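PDB 6XRF: PAAR motif family protein from Pseudomonas aeruginosa, which probably acts, as a whole, as a PAAR-family tip protein of a type VI secretion spike, this chain being only its short, largely helical N-terminal piece. Local coordinates for residues Ala6-Leu9 / Gly10-Ala14. Sequence-based numbering, arbitrary orientation.
Sequences AARL and GDEIA
Ala6 accepts the N-H of Gly10 on its carbonyl oxygen, with Ala6 O and Gly10 N 2.9 Å apart, the first of four successive i to i+4 bonds between 6-9 and 10-14, part of a helix that begins earlier in the chain. One residue on, Ala7 O takes Asp11 N at 2.9 Å. The carboxylate of Asp11 leads away from this turn, its OD2 forming a salt bridge with a basic side chain of a neighbouring protein chain.

Arg8 joins the next turn twice. Its O receives Glu12 N at 2.8 Å, and its side chain, stretched out from CG to NE, runs alongside that of Glu12 in the same direction. Arg8 NE reaches Glu12 OE2 at 3.2 Å in a nearly straight salt-bridge hydrogen bond (168° at the hydrogen). The oxygen lies at the edge of the guanidinium, in its plane, yet the donor comes from above the carboxylate plane; the two flat groups stand 85° apart, and the pair is joined through the one NE-OE2 bond, not as a coplanar two-pronged pair.

Leu9 O binds Ile13 N at 2.9 Å, almost in line with the carbonyl bond. With CG opposite its own backbone N (chi1 -167°), Leu9 puts CD1 against Ile13 CD1, 3.4 Å away, and the two side chains cross at a slant. Leu9 also packs on Leu46, Val49 and Ile50 of helix 45-57. The whole is a regular alpha-helix with an i to i+4 Arg-Glu salt bridge and an i to i+4 Leu-Ile pair, within the N-terminal helix of this PAAR-family protein.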
loop_
_atom_site.group_PDB
_atom_site.type_symbol
_atom_site.label_atom_id
_atom_site.label_comp_id
_atom_site.label_asym_id
_atom_site.label_seq_id
_atom_site.Cartn_x
_atom_site.Cartn_y
_atom_site.Cartn_z
ATOM N N ALA C 6 -6.111 -4.660 9.355
ATOM C CA ALA C 6 -4.677 -4.567 9.604
ATOM C C ALA C 6 -4.115 -5.913 10.043
ATOM O O ALA C 6 -3.023 -6.308 9.621
ATOM C CB ALA C 6 -4.391 -3.498 10.658
ATOM N N ALA C 7 -4.854 -6.639 10.884
ATOM C CA ALA C 7 -4.413 -7.968 11.289
ATOM C C ALA C 7 -4.462 -8.935 10.112
ATOM O O ALA C 7 -3.512 -9.688 9.872
ATOM C CB ALA C 7 -5.268 -8.480 12.447
ATOM N N ARG C 8 -5.568 -8.930 9.361
ATOM C CA ARG C 8 -5.660 -9.797 8.191
ATOM C C ARG C 8 -4.545 -9.480 7.201
ATOM O O ARG C 8 -3.860 -10.385 6.707
ATOM C CB ARG C 8 -7.033 -9.655 7.532
ATOM C CG ARG C 8 -7.302 -10.674 6.419
ATOM C CD ARG C 8 -8.745 -10.620 5.917
ATOM N NE ARG C 8 -8.866 -11.166 4.562
ATOM C CZ ARG C 8 -10.011 -11.307 3.896
ATOM N NH1 ARG C 8 -11.162 -10.950 4.447
ATOM N NH2 ARG C 8 -10.002 -11.812 2.672
ATOM N N LEU C 9 -4.334 -8.193 6.911
ATOM C CA LEU C 9 -3.316 -7.812 5.936
ATOM C C LEU C 9 -1.930 -8.225 6.411
ATOM O O LEU C 9 -1.188 -8.898 5.687
ATOM C CB LEU C 9 -3.372 -6.305 5.679
ATOM C CG LEU C 9 -2.600 -5.775 4.471
ATOM C CD1 LEU C 9 -2.899 -6.561 3.203
ATOM C CD2 LEU C 9 -2.932 -4.296 4.261
ATOM N N GLY C 10 -1.565 -7.829 7.631
ATOM C CA GLY C 10 -0.256 -8.187 8.152
ATOM C C GLY C 10 -0.033 -9.686 8.184
ATOM O O GLY C 10 1.074 -10.164 7.927
ATOM N N ASP C 11 -1.083 -10.447 8.498
ATOM C CA ASP C 11 -0.978 -11.901 8.467
ATOM C C ASP C 11 -0.780 -12.405 7.043
ATOM O O ASP C 11 0.117 -13.215 6.777
ATOM C CB ASP C 11 -2.229 -12.526 9.084
ATOM C CG ASP C 11 -2.156 -14.034 9.142
ATOM O OD1 ASP C 11 -1.413 -14.554 9.999
ATOM O OD2 ASP C 11 -2.836 -14.701 8.332
ATOM N N GLU C 12 -1.611 -11.937 6.111
ATOM C CA GLU C 12 -1.542 -12.438 4.742
ATOM C C GLU C 12 -0.173 -12.180 4.121
ATOM O O GLU C 12 0.406 -13.071 3.490
ATOM C CB GLU C 12 -2.647 -11.801 3.896
ATOM C CG GLU C 12 -3.871 -12.698 3.720
ATOM C CD GLU C 12 -5.079 -11.958 3.173
ATOM O OE1 GLU C 12 -4.901 -10.858 2.616
ATOM O OE2 GLU C 12 -6.211 -12.475 3.311
ATOM N N ILE C 13 0.369 -10.974 4.301
ATOM C CA ILE C 13 1.639 -10.641 3.667
ATOM C C ILE C 13 2.785 -11.424 4.288
ATOM O O ILE C 13 3.760 -11.758 3.604
ATOM C CB ILE C 13 1.879 -9.123 3.746
ATOM C CG1 ILE C 13 0.976 -8.413 2.736
ATOM C CG2 ILE C 13 3.341 -8.796 3.484
ATOM C CD1 ILE C 13 0.501 -7.056 3.185
ATOM N N ALA C 14 2.695 -11.736 5.582
ATOM C CA ALA C 14 3.746 -12.525 6.215
ATOM C C ALA C 14 3.860 -13.902 5.572
ATOM O O ALA C 14 4.964 -14.444 5.436
ATOM C CB ALA C 14 3.475 -12.653 7.714
#